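Local coordinates for flagellar hook associated protein type 3 FlgL (Legionella pneumophila subsp. pneumophila, PDB 5YTI), which probably serves as a structural component of the bacterial flagellum, as a hook-associated protein that helps join the hook to the filament, at residues 113-116 with 117-121; 337-340 with 341-345; 293-296 with 297-300; 311-314 with 315-318. All blocks are in the same frame, centred on the assembly; numbering follows the deposited sequence.

Overall arrangement
None of the four contacts spans a long loop: each lies within one continuous piece of chain, and they follow one another without nesting or crossing. From the N terminus, contact 1 comes first, within helix 104-125. After the strand-rich middle, contact 3 takes the chain from strand 285-290 into helix 296-307. Contact 4 then starts the long helix 316-374, and contact 2 lies farther along it, their centres about 38 Å apart. Contacts 1 and 3 are the pair that touch, where Leu118 and Val300 pack helix 104-125 against helix 296-307. Contact 2 rests on helix 49-96, and contacts 2 and 3 meet the second subunit, His337 of one copy packing on Asn293 of the other.

Contact 1 of 4, residues 113-116 with 117-121; sequences EAQA and LLNQL
Gln115 sends its CG away from its own backbone N (chi1 -176°) and then bends at chi2, whereas Asn119 keeps CG beside its N (chi1 -62°); together these turns bring the two amides to each other one helical turn apart. Gln115 NE2 donates to Asn119 OD1 over 3.1 Å, a somewhat bent bond whose donor is tilted from the carbonyl plane of the acceptor. The amide planes stand 62° apart, so the groups meet at a slant and not as a flat pair. Ordinary helix bonding accompanies the pair, Leu118 N reaching Ala114 O and Asn119 N reaching Gln115 O.

The segment belongs to one helix of a helical bundle, and its residue types follow the neighbours. Leu117 turns to helix 49-96, packing on Leu90 and Ile93, while Leu118 faces Val300 and Gln301 of helix 296-307; small, buried Ala114 lets the latter helix come close at Ile304. Amides and Ala116 suit the more exposed flank. Leu117 CD1 runs alongside the extended chain of Glu113, 4.1 Å from its CG. The aliphatic part of the glutamate thus lies side by side with the leucine, and the carboxylate beyond it forms a salt bridge with Arg89. Leu118 CD2 likewise lies beside Gln115 NE2, at 3.9 Å.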
loop_
_atom_site.group_PDB
_atom_site.type_symbol
_atom_site.label_atom_id
_atom_site.label_comp_id
_atom_site.label_asym_id
_atom_site.label_seq_id
_atom_site.Cartn_x
_atom_site.Cartn_y
_atom_site.Cartn_z
ATOM N N GLU A 113 21.345 -8.159 -15.073
ATOM C CA GLU A 113 20.629 -9.194 -14.351
ATOM C C GLU A 113 19.271 -8.667 -13.884
ATOM O O GLU A 113 18.254 -9.313 -14.124
ATOM C CB GLU A 113 21.402 -9.730 -13.163
ATOM C CG GLU A 113 20.790 -11.032 -12.682
ATOM C CD GLU A 113 21.387 -11.557 -11.399
ATOM O OE1 GLU A 113 22.249 -10.867 -10.813
ATOM O OE2 GLU A 113 20.982 -12.667 -10.981
ATOM N N ALA A 114 19.253 -7.500 -13.237
ATOM C CA ALA A 114 17.989 -6.920 -12.815
ATOM C C ALA A 114 17.034 -6.829 -13.988
ATOM O O ALA A 114 15.853 -7.101 -13.825
ATOM C CB ALA A 114 18.178 -5.564 -12.173
ATOM N N GLN A 115 17.527 -6.489 -15.178
ATOM C CA GLN A 115 16.640 -6.457 -16.356
ATOM C C GLN A 115 16.092 -7.848 -16.658
ATOM O O GLN A 115 14.943 -7.981 -17.029
ATOM C CB GLN A 115 17.284 -5.805 -17.609
ATOM C CG GLN A 115 16.365 -5.665 -18.854
ATOM C CD GLN A 115 15.331 -4.518 -18.779
ATOM O OE1 GLN A 115 15.685 -3.361 -18.500
ATOM N NE2 GLN A 115 14.047 -4.841 -19.044
ATOM N N ALA A 116 16.878 -8.900 -16.484
ATOM C CA ALA A 116 16.319 -10.251 -16.675
ATOM C C ALA A 116 15.239 -10.549 -15.627
ATOM O O ALA A 116 14.203 -11.123 -15.958
ATOM C CB ALA A 116 17.407 -11.306 -16.642
ATOM N N LEU A 117 15.467 -10.130 -14.377
ATOM C CA LEU A 117 14.505 -10.377 -13.303
ATOM C C LEU A 117 13.212 -9.596 -13.518
ATOM O O LEU A 117 12.137 -10.170 -13.419
ATOM C CB LEU A 117 15.121 -10.124 -11.926
ATOM C CG LEU A 117 16.250 -11.131 -11.618
ATOM C CD1 LEU A 117 17.268 -10.608 -10.611
ATOM C CD2 LEU A 117 15.693 -12.462 -11.133
ATOM N N LEU A 118 13.300 -8.317 -13.862
ATOM C CA LEU A 118 12.104 -7.577 -14.255
ATOM C C LEU A 118 11.294 -8.394 -15.277
ATOM O O LEU A 118 10.122 -8.669 -15.056
ATOM C CB LEU A 118 12.468 -6.208 -14.837
ATOM C CG LEU A 118 11.342 -5.398 -15.507
ATOM C CD1 LEU A 118 10.181 -5.196 -14.561
ATOM C CD2 LEU A 118 11.840 -4.043 -15.981
ATOM N N ASN A 119 11.916 -8.791 -16.382
ATOM C CA ASN A 119 11.243 -9.567 -17.437
ATOM C C ASN A 119 10.619 -10.851 -16.861
ATOM O O ASN A 119 9.503 -11.233 -17.226
ATOM C CB ASN A 119 12.214 -9.930 -18.591
ATOM C CG ASN A 119 12.793 -8.703 -19.329
ATOM O OD1 ASN A 119 12.544 -7.535 -18.971
ATOM N ND2 ASN A 119 13.570 -8.976 -20.382
ATOM N N GLN A 120 11.343 -11.507 -15.953
ATOM C CA GLN A 120 10.838 -12.695 -15.257
ATOM C C GLN A 120 9.507 -12.377 -14.554
ATOM O O GLN A 120 8.522 -13.090 -14.712
ATOM C CB GLN A 120 11.907 -13.211 -14.270
ATOM C CG GLN A 120 11.690 -14.626 -13.733
ATOM C CD GLN A 120 12.979 -15.408 -13.507
ATOM O OE1 GLN A 120 13.277 -16.320 -14.278
ATOM N NE2 GLN A 120 13.748 -15.068 -12.452
ATOM N N LEU A 121 9.467 -11.267 -13.826
ATOM C CA LEU A 121 8.289 -10.889 -13.046
ATOM C C LEU A 121 7.122 -10.502 -13.922
ATOM O O LEU A 121 5.976 -10.752 -13.571
ATOM C CB LEU A 121 8.617 -9.765 -12.077
ATOM C CG LEU A 121 9.555 -10.140 -10.933
ATOM C CD1 LEU A 121 9.936 -8.885 -10.203
ATOM C CD2 LEU A 121 8.904 -11.086 -9.954
#

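Contact 2 of 4, residues 337-340 with 341-345; sequences HILS and VQSDL
Leu339 O is gripped twice by Ser343: the backbone N comes to 2.7 Å and the hydroxyl OG to 3.1 Å, from opposite faces of the carbonyl plane. The hydroxyl reaches back because OG stands beside the serine's own N (chi1 -65°), which points it toward the preceding turn.

A second serine does similar work. Ser340 OG lies 2.8 Å from His337 O, sharing that carbonyl with Val341 N and approaching it from the same face. Both hydroxyls also serve the interface with the second subunit: Ser343 OG is bonded to its Asn223, and Ala291 O of that subunit lies within bonding distance of Ser340 OG, whose one proton the two carbonyls must share or take in turn. Over one face of the His337 imidazole sits Val341 CG2, 4.2 Å from NE2; the nitrogen itself has Asn181 O as its partner.

On another flank the extended Gln342 crosses Leu339 at about a right angle, with OE1 3.6 Å from CD1 of the leucine, a van der Waals contact of the amide oxygen with the leucine methyl.

Branched aliphatic Ile338 and Val341 fill the side that rests on Val84, Leu87 and Leu80 of helix 49-96. The back-bond of a serine hydroxyl to a carbonyl three or four residues earlier is a common intrahelical motif; here it occurs on a helix with an apolar face to helix 49-96 and a serine face to the second subunit, consistent with the helical bundle of the flagellin family.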
loop_
_atom_site.group_PDB
_atom_site.type_symbol
_atom_site.label_atom_id
_atom_site.label_comp_id
_atom_site.label_asym_id
_atom_site.label_seq_id
_atom_site.Cartn_x
_atom_site.Cartn_y
_atom_site.Cartn_z
ATOM N N HIS A 337 4.415 -7.911 0.943
ATOM C CA HIS A 337 3.080 -7.828 0.424
ATOM C C HIS A 337 2.668 -9.134 -0.210
ATOM O O HIS A 337 1.524 -9.563 -0.105
ATOM C CB HIS A 337 3.009 -6.731 -0.598
ATOM C CG HIS A 337 1.761 -6.768 -1.392
ATOM N ND1 HIS A 337 0.522 -6.587 -0.819
ATOM C CD2 HIS A 337 1.550 -6.999 -2.711
ATOM C CE1 HIS A 337 -0.400 -6.688 -1.764
ATOM N NE2 HIS A 337 0.199 -6.948 -2.918
ATOM N N ILE A 338 3.600 -9.769 -0.887
ATOM C CA ILE A 338 3.308 -11.030 -1.545
ATOM C C ILE A 338 3.127 -12.144 -0.533
ATOM O O ILE A 338 2.170 -12.906 -0.617
ATOM C CB ILE A 338 4.404 -11.402 -2.548
ATOM C CG1 ILE A 338 4.273 -10.486 -3.744
ATOM C CG2 ILE A 338 4.266 -12.830 -3.027
ATOM C CD1 ILE A 338 5.257 -10.856 -4.809
ATOM N N LEU A 339 4.026 -12.243 0.430
ATOM C CA LEU A 339 3.795 -13.148 1.539
ATOM C C LEU A 339 2.379 -13.010 2.132
ATOM O O LEU A 339 1.827 -14.004 2.596
ATOM C CB LEU A 339 4.842 -12.940 2.639
ATOM C CG LEU A 339 4.704 -13.831 3.877
ATOM C CD1 LEU A 339 4.751 -15.322 3.539
ATOM C CD2 LEU A 339 5.794 -13.485 4.882
ATOM N N SER A 340 1.788 -11.809 2.142
ATOM C CA SER A 340 0.458 -11.666 2.736
ATOM C C SER A 340 -0.559 -12.231 1.782
ATOM O O SER A 340 -1.544 -12.832 2.205
ATOM C CB SER A 340 0.113 -10.227 3.138
ATOM O OG SER A 340 -0.197 -9.391 2.034
ATOM N N VAL A 341 -0.318 -12.068 0.486
ATOM C CA VAL A 341 -1.163 -12.732 -0.500
ATOM C C VAL A 341 -1.009 -14.234 -0.346
ATOM O O VAL A 341 -1.983 -14.931 -0.401
ATOM C CB VAL A 341 -0.866 -12.306 -1.948
ATOM C CG1 VAL A 341 -1.726 -13.078 -2.919
ATOM C CG2 VAL A 341 -1.132 -10.821 -2.147
ATOM N N GLN A 342 0.194 -14.731 -0.119
ATOM C CA GLN A 342 0.378 -16.171 0.143
ATOM C C GLN A 342 -0.333 -16.612 1.401
ATOM O O GLN A 342 -0.979 -17.648 1.407
ATOM C CB GLN A 342 1.854 -16.561 0.274
ATOM C CG GLN A 342 2.622 -16.506 -1.024
ATOM C CD GLN A 342 4.084 -16.706 -0.799
ATOM O OE1 GLN A 342 4.705 -15.984 -0.026
ATOM N NE2 GLN A 342 4.654 -17.686 -1.481
ATOM N N SER A 343 -0.202 -15.846 2.478
ATOM C CA SER A 343 -0.875 -16.226 3.721
ATOM C C SER A 343 -2.383 -16.286 3.457
ATOM O O SER A 343 -3.020 -17.223 3.899
ATOM C CB SER A 343 -0.525 -15.286 4.886
ATOM O OG SER A 343 0.864 -15.377 5.226
ATOM N N ASP A 344 -2.930 -15.316 2.708
ATOM C CA ASP A 344 -4.365 -15.287 2.375
ATOM C C ASP A 344 -4.815 -16.571 1.653
ATOM O O ASP A 344 -5.898 -17.111 1.891
ATOM C CB ASP A 344 -4.718 -14.080 1.485
ATOM C CG ASP A 344 -6.230 -13.830 1.412
ATOM O OD1 ASP A 344 -6.783 -13.362 2.436
ATOM O OD2 ASP A 344 -6.874 -14.084 0.365
ATOM N N LEU A 345 -3.955 -17.012 0.748
ATOM C CA LEU A 345 -4.173 -18.137 -0.121
ATOM C C LEU A 345 -4.137 -19.417 0.736
ATOM O O LEU A 345 -5.013 -20.236 0.634
ATOM C CB LEU A 345 -3.059 -18.100 -1.160
ATOM C CG LEU A 345 -3.119 -18.871 -2.458
ATOM C CD1 LEU A 345 -2.044 -18.342 -3.398
ATOM C CD2 LEU A 345 -2.872 -20.332 -2.166
#

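Contact 3 of 4, residues 293-296 with 297-300; sequences NESI and FSTV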
loop_
_atom_site.group_PDB
_atom_site.type_symbol
_atom_site.label_atom_id
_atom_site.label_comp_id
_atom_site.label_asym_id
_atom_site.label_seq_id
_atom_site.Cartn_x
_atom_site.Cartn_y
_atom_site.Cartn_z
ATOM N N ASN A 293 1.278 4.722 -4.306
ATOM C CA ASN A 293 1.256 3.385 -4.893
ATOM C C ASN A 293 2.211 3.312 -6.084
ATOM O O ASN A 293 2.309 4.244 -6.872
ATOM C CB ASN A 293 -0.153 2.945 -5.285
ATOM C CG ASN A 293 -0.938 2.404 -4.098
ATOM O OD1 ASN A 293 -0.357 1.820 -3.167
ATOM N ND2 ASN A 293 -2.269 2.603 -4.117
ATOM N N GLU A 294 2.941 2.208 -6.190
ATOM C CA GLU A 294 3.915 2.066 -7.260
ATOM C C GLU A 294 4.249 0.585 -7.451
ATOM O O GLU A 294 4.649 -0.084 -6.480
ATOM C CB GLU A 294 5.174 2.914 -6.952
ATOM C CG GLU A 294 6.493 2.223 -7.301
ATOM C CD GLU A 294 7.716 3.137 -7.351
ATOM O OE1 GLU A 294 7.900 3.958 -6.446
ATOM O OE2 GLU A 294 8.537 2.995 -8.286
ATOM N N SER A 295 4.098 0.100 -8.696
ATOM C CA SER A 295 4.302 -1.334 -9.059
ATOM C C SER A 295 5.665 -1.865 -8.724
ATOM O O SER A 295 6.626 -1.124 -8.692
ATOM C CB SER A 295 4.057 -1.589 -10.565
ATOM O OG SER A 295 4.903 -0.830 -11.432
ATOM N N ILE A 296 5.758 -3.155 -8.471
ATOM C CA ILE A 296 7.065 -3.745 -8.282
ATOM C C ILE A 296 7.866 -3.412 -9.503
ATOM O O ILE A 296 9.050 -3.149 -9.436
ATOM C CB ILE A 296 7.027 -5.263 -8.238
ATOM C CG1 ILE A 296 6.181 -5.737 -7.078
ATOM C CG2 ILE A 296 8.420 -5.826 -8.066
ATOM C CD1 ILE A 296 5.552 -7.085 -7.393
ATOM N N PHE A 297 7.201 -3.444 -10.639
ATOM C CA PHE A 297 7.871 -3.246 -11.898
ATOM C C PHE A 297 8.664 -1.952 -11.945
ATOM O O PHE A 297 9.862 -1.997 -12.199
ATOM C CB PHE A 297 6.873 -3.334 -13.016
ATOM C CG PHE A 297 6.004 -4.545 -12.916
ATOM C CD1 PHE A 297 6.568 -5.802 -12.933
ATOM C CD2 PHE A 297 4.625 -4.425 -12.775
ATOM C CE1 PHE A 297 5.776 -6.920 -12.841
ATOM C CE2 PHE A 297 3.828 -5.543 -12.685
ATOM C CZ PHE A 297 4.403 -6.795 -12.714
ATOM N N SER A 298 8.048 -0.807 -11.687
ATOM C CA SER A 298 8.847 0.414 -11.679
ATOM C C SER A 298 9.925 0.374 -10.566
ATOM O O SER A 298 11.003 0.893 -10.783
ATOM C CB SER A 298 8.001 1.704 -11.679
ATOM O OG SER A 298 7.478 1.967 -10.412
ATOM N N THR A 299 9.682 -0.282 -9.428
ATOM C CA THR A 299 10.740 -0.457 -8.406
ATOM C C THR A 299 12.006 -1.083 -9.026
ATOM O O THR A 299 13.139 -0.637 -8.796
ATOM C CB THR A 299 10.302 -1.321 -7.188
ATOM O OG1 THR A 299 9.449 -0.582 -6.317
ATOM C CG2 THR A 299 11.507 -1.738 -6.374
ATOM N N VAL A 300 11.811 -2.121 -9.814
ATOM C CA VAL A 300 12.937 -2.764 -10.476
ATOM C C VAL A 300 13.531 -1.918 -11.616
ATOM O O VAL A 300 14.755 -1.926 -11.802
ATOM C CB VAL A 300 12.572 -4.151 -11.016
ATOM C CG1 VAL A 300 13.800 -4.773 -11.649
ATOM C CG2 VAL A 300 12.036 -5.052 -9.907
#
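At Ser295 the backbone is still extended (psi 152°) and from Ile296 it is helical, with Thr299 N bonded to Ser295 O and Val300 N to Ile296 O. The Ser295 hydroxyl takes the N-H of Ser298 at 3.2 Å in a nearly straight bond (171°). A chi1 of 59° places OG over the first turn, where amides lack the carbonyl partner, four residues back, of later turns.

Glu294, just before the cap, lays its chain alongside the helix start, and its OE2 accepts from Ser298 OG at 2.6 Å, on the anti side and somewhat out of the carboxylate plane. Its other oxygen pairs with Arg302. A negative charge here is probably also welcomed by the positive end of the helix.

Ile296, Phe297 and Val300 are apolar and buried. Ile296 CG2 lies beside Val300 CG2 at 4.1 Å, both pointing the same way, and Val300 goes on to Leu118 while Phe297 reaches Leu122 and Ala125 of helix 104-125. Ser295 CB comes 3.6 Å from Phe297 CD2. A serine accepting the N-H three residues on is the classic N-cap, here opening helix 296-307 inside the helical bundle.

Contact 4 of 4, residues 311-314 with 315-318; sequences YTSS and VEKA
One carboxylate oxygen, Glu316 OE1, collects three donors from the chain ahead of it. Ser313 N is the closest, at 2.6 Å from OE1. Thr312 gives the other two, its OG1 lying 2.9 Å from Glu316 OE1 and its N slightly farther off. The two amides come on the anti side of the oxygen, each about 30° out of the carboxylate plane, and the hydroxyl comes on the syn side, nearer that plane. Glu316 holds CG beside its own N (chi1 -59°) and then extends, which carries the acid back over the turn alongside Thr312. Threonine fits because its hydroxyl adds a third donor to the two backbone amides.

With Ser313 the glutamate forms a capping box. The return half is weak: Glu316 N reaches Ser313 OG at 3.4 Å, and Val315 N makes a more bent, also weak bond to it. Lys317 N to Ser313 O, at 3.0 Å and in the carbonyl plane, is the firmer backbone link of this first turn.

Lys317 also runs back across Tyr311. Its CG stands over the ring centre at 3.7 Å, only 5° off the normal, in a CH-pi contact, and NZ ends 3.6 Å from Tyr311 CE2. A long methylene chain can span such a ring, which in turn makes a cation-pi contact with Arg107. In the chain this turn joins helix 296-307 to helix 316-374, with Tyr311 resting on Pro100 and near Glu104, beside the start of helix 104-125.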
loop_
_atom_site.group_PDB
_atom_site.type_symbol
_atom_site.label_atom_id
_atom_site.label_comp_id
_atom_site.label_asym_id
_atom_site.label_seq_id
_atom_site.Cartn_x
_atom_site.Cartn_y
_atom_site.Cartn_z
ATOM N N TYR A 311 29.161 6.066 -10.761
ATOM C CA TYR A 311 29.564 5.582 -9.429
ATOM C C TYR A 311 31.102 5.432 -9.423
ATOM O O TYR A 311 31.627 4.301 -9.346
ATOM C CB TYR A 311 28.874 4.219 -9.118
ATOM C CG TYR A 311 28.801 3.729 -7.642
ATOM C CD1 TYR A 311 27.744 4.103 -6.802
ATOM C CD2 TYR A 311 29.743 2.846 -7.122
ATOM C CE1 TYR A 311 27.653 3.650 -5.491
ATOM C CE2 TYR A 311 29.654 2.392 -5.811
ATOM C CZ TYR A 311 28.608 2.795 -5.006
ATOM O OH TYR A 311 28.519 2.342 -3.717
ATOM N N THR A 312 31.816 6.560 -9.547
ATOM C CA THR A 312 33.297 6.594 -9.430
ATOM C C THR A 312 33.773 7.580 -8.333
ATOM O O THR A 312 34.538 7.213 -7.450
ATOM C CB THR A 312 33.976 6.897 -10.794
ATOM O OG1 THR A 312 33.175 7.826 -11.534
ATOM C CG2 THR A 312 34.159 5.603 -11.638
ATOM N N SER A 313 33.283 8.812 -8.370
ATOM C CA SER A 313 33.648 9.813 -7.381
ATOM C C SER A 313 32.695 9.779 -6.176
ATOM O O SER A 313 31.484 9.637 -6.362
ATOM C CB SER A 313 33.644 11.220 -8.027
ATOM O OG SER A 313 32.427 11.931 -7.815
ATOM N N SER A 314 33.252 9.929 -4.964
ATOM C CA SER A 314 32.494 10.083 -3.697
ATOM C C SER A 314 31.211 10.884 -3.765
ATOM O O SER A 314 30.292 10.647 -2.980
ATOM C CB SER A 314 33.357 10.781 -2.655
ATOM O OG SER A 314 34.276 9.877 -2.101
ATOM N N VAL A 315 31.166 11.861 -4.666
ATOM C CA VAL A 315 29.995 12.744 -4.790
ATOM C C VAL A 315 28.883 12.063 -5.596
ATOM O O VAL A 315 27.709 12.193 -5.281
ATOM C CB VAL A 315 30.348 14.105 -5.444
ATOM C CG1 VAL A 315 29.373 15.161 -4.954
ATOM C CG2 VAL A 315 31.806 14.514 -5.162
ATOM N N GLU A 316 29.267 11.345 -6.644
ATOM C CA GLU A 316 28.335 10.521 -7.399
ATOM C C GLU A 316 27.802 9.358 -6.523
ATOM O O GLU A 316 26.623 9.022 -6.588
ATOM C CB GLU A 316 29.017 9.965 -8.663
ATOM C CG GLU A 316 29.564 11.003 -9.650
ATOM C CD GLU A 316 30.728 10.460 -10.485
ATOM O OE1 GLU A 316 31.429 9.542 -10.006
ATOM O OE2 GLU A 316 30.961 10.950 -11.616
ATOM N N LYS A 317 28.666 8.764 -5.698
ATOM C CA LYS A 317 28.289 7.639 -4.817
ATOM C C LYS A 317 27.330 7.961 -3.674
ATOM O O LYS A 317 26.823 7.060 -3.023
ATOM C CB LYS A 317 29.537 7.013 -4.189
ATOM C CG LYS A 317 30.431 6.278 -5.169
ATOM C CD LYS A 317 31.523 5.491 -4.462
ATOM C CE LYS A 317 32.467 4.879 -5.482
ATOM N NZ LYS A 317 32.996 3.570 -5.025
ATOM N N ALA A 318 27.112 9.226 -3.379
ATOM C CA ALA A 318 26.213 9.568 -2.296
ATOM C C ALA A 318 24.832 9.870 -2.840
ATOM O O ALA A 318 23.842 9.833 -2.103
ATOM C CB ALA A 318 26.746 10.753 -1.524
#